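Long-range contact in Exo-poly-alpha-D-galacturonosidase (Thermotoga maritima, PDB 3JUR), which probably hydrolyses polygalacturonate, the backbone of pectin, as a tetrameric, hyperthermoactive exopolygalacturonase of glycosyl hydrolase family 28: residues Thr41-Ser55 against Phe69-Leu82. Numbering follows the deposited sequence.
Sequences TDCSESFKRAIEELS and FLTGPIHLKSNIEL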
loop_
_atom_site.group_PDB
_atom_site.type_symbol
_atom_site.label_atom_id
_atom_site.label_comp_id
_atom_site.label_asym_id
_atom_site.label_seq_id
_atom_site.Cartn_x
_atom_site.Cartn_y
_atom_site.Cartn_z
ATOM N N THR D 41 41.568 44.565 -19.317
ATOM C CA THR D 41 41.147 45.732 -20.090
ATOM C C THR D 41 39.662 46.014 -19.896
ATOM O O THR D 41 38.835 45.091 -19.913
ATOM C CB THR D 41 41.436 45.537 -21.596
ATOM O OG1 THR D 41 42.832 45.283 -21.784
ATOM C CG2 THR D 41 41.047 46.776 -22.397
ATOM N N ASP D 42 39.331 47.289 -19.708
ATOM C CA ASP D 42 37.942 47.721 -19.626
ATOM C C ASP D 42 37.340 47.748 -21.025
ATOM O O ASP D 42 37.695 48.595 -21.844
ATOM C CB ASP D 42 37.836 49.100 -18.967
ATOM C CG ASP D 42 36.399 49.485 -18.628
ATOM O OD1 ASP D 42 35.473 48.712 -18.948
ATOM O OD2 ASP D 42 36.197 50.571 -18.039
ATOM N N CYS D 43 36.434 46.809 -21.294
ATOM C CA CYS D 43 35.801 46.700 -22.606
ATOM C C CYS D 43 34.442 47.396 -22.672
ATOM O O CYS D 43 33.706 47.209 -23.640
ATOM C CB CYS D 43 35.660 45.229 -23.020
ATOM S SG CYS D 43 37.164 44.245 -22.843
ATOM N N SER D 44 34.117 48.198 -21.654
ATOM C CA SER D 44 32.822 48.897 -21.575
ATOM C C SER D 44 32.454 49.633 -22.866
ATOM O O SER D 44 31.362 49.439 -23.408
ATOM C CB SER D 44 32.796 49.881 -20.399
ATOM O OG SER D 44 32.836 49.213 -19.150
ATOM N N GLU D 45 33.373 50.465 -23.351
ATOM C CA GLU D 45 33.171 51.254 -24.573
ATOM C C GLU D 45 33.191 50.395 -25.830
ATOM O O GLU D 45 32.553 50.732 -26.833
ATOM C CB GLU D 45 34.231 52.354 -24.690
ATOM C CG GLU D 45 34.033 53.512 -23.731
ATOM C CD GLU D 45 32.836 54.375 -24.095
ATOM O OE1 GLU D 45 32.878 55.056 -25.145
ATOM O OE2 GLU D 45 31.859 54.382 -23.321
ATOM N N SER D 46 33.938 49.297 -25.774
ATOM C CA SER D 46 33.996 48.345 -26.872
ATOM C C SER D 46 32.606 47.805 -27.175
ATOM O O SER D 46 32.183 47.802 -28.330
ATOM C CB SER D 46 34.959 47.205 -26.545
ATOM O OG SER D 46 36.255 47.720 -26.291
ATOM N N PHE D 47 31.900 47.372 -26.130
ATOM C CA PHE D 47 30.521 46.909 -26.260
ATOM C C PHE D 47 29.616 48.000 -26.816
ATOM O O PHE D 47 28.837 47.751 -27.737
ATOM C CB PHE D 47 29.969 46.398 -24.918
ATOM C CG PHE D 47 30.409 45.004 -24.577
ATOM C CD1 PHE D 47 29.769 43.907 -25.133
ATOM C CD2 PHE D 47 31.477 44.789 -23.714
ATOM C CE1 PHE D 47 30.182 42.612 -24.832
ATOM C CE2 PHE D 47 31.895 43.506 -23.408
ATOM C CZ PHE D 47 31.242 42.410 -23.967
ATOM N N LYS D 48 29.735 49.203 -26.258
ATOM C CA LYS D 48 28.849 50.309 -26.610
ATOM C C LYS D 48 29.011 50.712 -28.080
ATOM O O LYS D 48 28.023 50.926 -28.781
ATOM C CB LYS D 48 29.086 51.505 -25.681
ATOM C CG LYS D 48 27.875 52.411 -25.495
ATOM C CD LYS D 48 28.263 53.884 -25.482
ATOM C CE LYS D 48 28.178 54.484 -26.889
ATOM N NZ LYS D 48 28.885 55.802 -27.056
ATOM N N ARG D 49 30.257 50.791 -28.546
ATOM C CA ARG D 49 30.538 51.181 -29.925
ATOM C C ARG D 49 30.152 50.075 -30.912
ATOM O O ARG D 49 29.662 50.357 -32.006
ATOM C CB ARG D 49 32.009 51.552 -30.089
ATOM C CG ARG D 49 32.240 52.842 -30.855
ATOM C CD ARG D 49 33.707 52.990 -31.261
ATOM N NE ARG D 49 34.611 52.525 -30.207
ATOM C CZ ARG D 49 35.847 52.072 -30.412
ATOM N NH1 ARG D 49 36.354 52.010 -31.639
ATOM N NH2 ARG D 49 36.575 51.673 -29.379
ATOM N N ALA D 50 30.361 48.820 -30.513
ATOM C CA ALA D 50 29.995 47.671 -31.346
ATOM C C ALA D 50 28.485 47.565 -31.550
ATOM O O ALA D 50 28.027 47.287 -32.658
ATOM C CB ALA D 50 30.548 46.386 -30.763
ATOM N N ILE D 51 27.724 47.787 -30.479
ATOM C CA ILE D 51 26.258 47.744 -30.527
ATOM C C ILE D 51 25.705 48.882 -31.396
ATOM O O ILE D 51 24.784 48.670 -32.194
ATOM C CB ILE D 51 25.634 47.755 -29.096
ATOM C CG1 ILE D 51 25.864 46.400 -28.408
ATOM C CG2 ILE D 51 24.135 48.072 -29.137
ATOM C CD1 ILE D 51 25.527 46.364 -26.926
ATOM N N GLU D 52 26.280 50.074 -31.245
ATOM C CA GLU D 52 25.883 51.236 -32.039
ATOM C C GLU D 52 26.245 51.078 -33.523
ATOM O O GLU D 52 25.450 51.437 -34.393
ATOM C CB GLU D 52 26.458 52.533 -31.442
ATOM C CG GLU D 52 26.340 53.800 -32.318
ATOM C CD GLU D 52 24.913 54.111 -32.785
ATOM O OE1 GLU D 52 23.938 53.770 -32.072
ATOM O OE2 GLU D 52 24.773 54.707 -33.876
ATOM N N GLU D 53 27.425 50.529 -33.808
ATOM C CA GLU D 53 27.812 50.249 -35.193
ATOM C C GLU D 53 26.817 49.287 -35.847
ATOM O O GLU D 53 26.413 49.493 -36.989
ATOM C CB GLU D 53 29.242 49.705 -35.277
ATOM C CG GLU D 53 29.794 49.550 -36.703
ATOM C CD GLU D 53 30.147 50.876 -37.359
ATOM O OE1 GLU D 53 29.226 51.630 -37.747
ATOM O OE2 GLU D 53 31.356 51.158 -37.503
ATOM N N LEU D 54 26.414 48.253 -35.114
ATOM C CA LEU D 54 25.416 47.297 -35.602
ATOM C C LEU D 54 24.041 47.929 -35.747
ATOM O O LEU D 54 23.373 47.750 -36.761
ATOM C CB LEU D 54 25.329 46.081 -34.676
ATOM C CG LEU D 54 26.351 44.967 -34.877
ATOM C CD1 LEU D 54 26.377 44.061 -33.652
ATOM C CD2 LEU D 54 26.052 44.170 -36.141
ATOM N N SER D 55 23.632 48.666 -34.718
ATOM C CA SER D 55 22.346 49.351 -34.690
ATOM C C SER D 55 22.219 50.372 -35.826
ATOM O O SER D 55 21.132 50.552 -36.385
ATOM C CB SER D 55 22.156 50.030 -33.334
ATOM O OG SER D 55 20.864 50.584 -33.216
ATOM N N PHE D 69 36.358 39.116 -20.794
ATOM C CA PHE D 69 36.122 40.513 -21.148
ATOM C C PHE D 69 35.483 41.296 -19.999
ATOM O O PHE D 69 34.321 41.056 -19.640
ATOM C CB PHE D 69 35.257 40.592 -22.412
ATOM C CG PHE D 69 35.951 40.086 -23.648
ATOM C CD1 PHE D 69 36.679 40.954 -24.453
ATOM C CD2 PHE D 69 35.885 38.742 -24.002
ATOM C CE1 PHE D 69 37.327 40.491 -25.599
ATOM C CE2 PHE D 69 36.534 38.270 -25.142
ATOM C CZ PHE D 69 37.251 39.145 -25.942
ATOM N N LEU D 70 36.258 42.214 -19.419
ATOM C CA LEU D 70 35.789 43.059 -18.315
ATOM C C LEU D 70 34.984 44.229 -18.848
ATOM O O LEU D 70 35.407 44.899 -19.784
ATOM C CB LEU D 70 36.965 43.596 -17.484
ATOM C CG LEU D 70 37.831 42.633 -16.665
ATOM C CD1 LEU D 70 38.735 43.423 -15.722
ATOM C CD2 LEU D 70 36.990 41.638 -15.879
ATOM N N THR D 71 33.829 44.473 -18.237
ATOM C CA THR D 71 32.932 45.541 -18.672
ATOM C C THR D 71 31.955 45.949 -17.571
ATOM O O THR D 71 31.651 45.160 -16.670
ATOM C CB THR D 71 32.126 45.142 -19.956
ATOM O OG1 THR D 71 31.159 46.154 -20.259
ATOM C CG2 THR D 71 31.406 43.820 -19.766
ATOM N N GLY D 72 31.471 47.185 -17.657
ATOM C CA GLY D 72 30.315 47.614 -16.883
ATOM C C GLY D 72 29.074 47.084 -17.579
ATOM O O GLY D 72 29.182 46.222 -18.454
ATOM N N PRO D 73 27.886 47.608 -17.223
ATOM C CA PRO D 73 26.639 47.091 -17.788
ATOM C C PRO D 73 26.591 47.215 -19.315
ATOM O O PRO D 73 27.138 48.159 -19.877
ATOM C CB PRO D 73 25.569 47.981 -17.146
ATOM C CG PRO D 73 26.283 49.240 -16.814
ATOM C CD PRO D 73 27.648 48.794 -16.382
ATOM N N ILE D 74 25.948 46.251 -19.964
ATOM C CA ILE D 74 25.779 46.254 -21.419
ATOM C C ILE D 74 24.341 46.616 -21.741
ATOM O O ILE D 74 23.407 45.984 -21.233
ATOM C CB ILE D 74 26.115 44.863 -22.031
ATOM C CG1 ILE D 74 27.610 44.549 -21.878
ATOM C CG2 ILE D 74 25.681 44.779 -23.496
ATOM C CD1 ILE D 74 27.947 43.078 -22.055
ATOM N N HIS D 75 24.167 47.641 -22.570
ATOM C CA HIS D 75 22.837 48.064 -23.002
ATOM C C HIS D 75 22.559 47.635 -24.437
ATOM O O HIS D 75 23.169 48.138 -25.379
ATOM C CB HIS D 75 22.659 49.578 -22.819
ATOM C CG HIS D 75 22.453 49.989 -21.393
ATOM N ND1 HIS D 75 22.175 51.287 -21.023
ATOM C CD2 HIS D 75 22.471 49.266 -20.245
ATOM C CE1 HIS D 75 22.046 51.351 -19.709
ATOM N NE2 HIS D 75 22.221 50.138 -19.214
ATOM N N LEU D 76 21.655 46.672 -24.587
ATOM C CA LEU D 76 21.269 46.177 -25.899
ATOM C C LEU D 76 20.288 47.137 -26.569
ATOM O O LEU D 76 19.676 47.976 -25.909
ATOM C CB LEU D 76 20.673 44.769 -25.790
ATOM C CG LEU D 76 21.611 43.677 -25.261
ATOM C CD1 LEU D 76 20.838 42.436 -24.830
ATOM C CD2 LEU D 76 22.693 43.315 -26.279
ATOM N N LYS D 77 20.175 47.036 -27.888
ATOM C CA LYS D 77 19.165 47.775 -28.638
ATOM C C LYS D 77 18.395 46.772 -29.487
ATOM O O LYS D 77 18.773 45.601 -29.548
ATOM C CB LYS D 77 19.810 48.873 -29.494
ATOM C CG LYS D 77 20.561 49.931 -28.682
ATOM C CD LYS D 77 21.133 51.031 -29.548
ATOM C CE LYS D 77 22.029 51.947 -28.726
ATOM N NZ LYS D 77 22.313 53.222 -29.436
ATOM N N SER D 78 17.309 47.219 -30.113
ATOM C CA SER D 78 16.508 46.372 -30.997
ATOM C C SER D 78 17.329 45.727 -32.117
ATOM O O SER D 78 18.243 46.353 -32.663
ATOM C CB SER D 78 15.361 47.182 -31.603
ATOM O OG SER D 78 14.330 47.387 -30.658
ATOM N N ASN D 79 16.993 44.477 -32.444
ATOM C CA ASN D 79 17.610 43.732 -33.561
ATOM C C ASN D 79 19.061 43.312 -33.329
ATOM O O ASN D 79 19.811 43.071 -34.285
ATOM C CB ASN D 79 17.469 44.497 -34.889
ATOM C CG ASN D 79 16.029 44.814 -35.226
ATOM O OD1 ASN D 79 15.176 43.921 -35.278
ATOM N ND2 ASN D 79 15.746 46.086 -35.449
ATOM N N ILE D 80 19.436 43.211 -32.057
ATOM C CA ILE D 80 20.798 42.861 -31.658
ATOM C C ILE D 80 20.867 41.472 -31.021
ATOM O O ILE D 80 20.099 41.152 -30.098
ATOM C CB ILE D 80 21.405 43.922 -30.687
ATOM C CG1 ILE D 80 21.460 45.315 -31.342
ATOM C CG2 ILE D 80 22.789 43.492 -30.174
ATOM C CD1 ILE D 80 22.317 45.426 -32.605
ATOM N N GLU D 81 21.786 40.656 -31.532
ATOM C CA GLU D 81 22.129 39.379 -30.915
ATOM C C GLU D 81 23.518 39.471 -30.289
ATOM O O GLU D 81 24.504 39.746 -30.980
ATOM C CB GLU D 81 22.081 38.247 -31.945
ATOM C CG GLU D 81 22.426 36.854 -31.393
ATOM C CD GLU D 81 22.546 35.802 -32.488
ATOM O OE1 GLU D 81 21.698 35.798 -33.408
ATOM O OE2 GLU D 81 23.482 34.977 -32.435
ATOM N N LEU D 82 23.587 39.262 -28.979
ATOM C CA LEU D 82 24.860 39.199 -28.282
ATOM C C LEU D 82 25.340 37.742 -28.251
ATOM O O LEU D 82 24.821 36.928 -27.488
ATOM C CB LEU D 82 24.713 39.779 -26.870
ATOM C CG LEU D 82 25.929 39.859 -25.940
ATOM C CD1 LEU D 82 27.018 40.812 -26.466
ATOM C CD2 LEU D 82 25.486 40.261 -24.532
HETATM O O HOH W 1 28.864 48.836 -22.148
#
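F47 points from helix 44-55 in among T71, I74 and L82. I74 lies over one face of its ring, CD1 standing 3.7 Å from the ring centroid and close to the normal. L82 CD1 comes to the ring edge, and T71 CG2 approaches obliquely, 3.7 Å from F47 CE2. Replacing F47 with alanine is likely to open a gap between these three residues and leave I74 CD1 without the ring face it rests on. One turn on, I51 continues the apolar seam: its CD1, carried by a CG1 that stands anti to the carbonyl carbon (chi1 -72°), packs against I74 CG2 and sits 3.3 Å from H75 O. I80 CD1 then meets L54 CB at 3.7 Å.

At the start of the helix polar bonds join the packing. C43 SG lies at the F69 ring edge, 3.7 Å from CD1, and C43 N donates to L70 O. S44 OG accepts the nearly straight bond from G72 N (2.9 Å) and donates to the syn lone pair of D42 OD1. That same oxygen takes S44 N from above the carboxylate plane, forming an Asx turn, and R96 pairs with D42 OD2. One water links S44 O to P73 O.

The solvent side is looser: the exposed, extended K77 runs past S55 to a lone salt bridge with the partly exposed E52, NZ to OE1 at 3.1 Å.

Such a helix, running at 145° to strand 80-82, obliquely against its direction, is consistent with the N-terminal cap that closes the parallel beta-helix of pectinases.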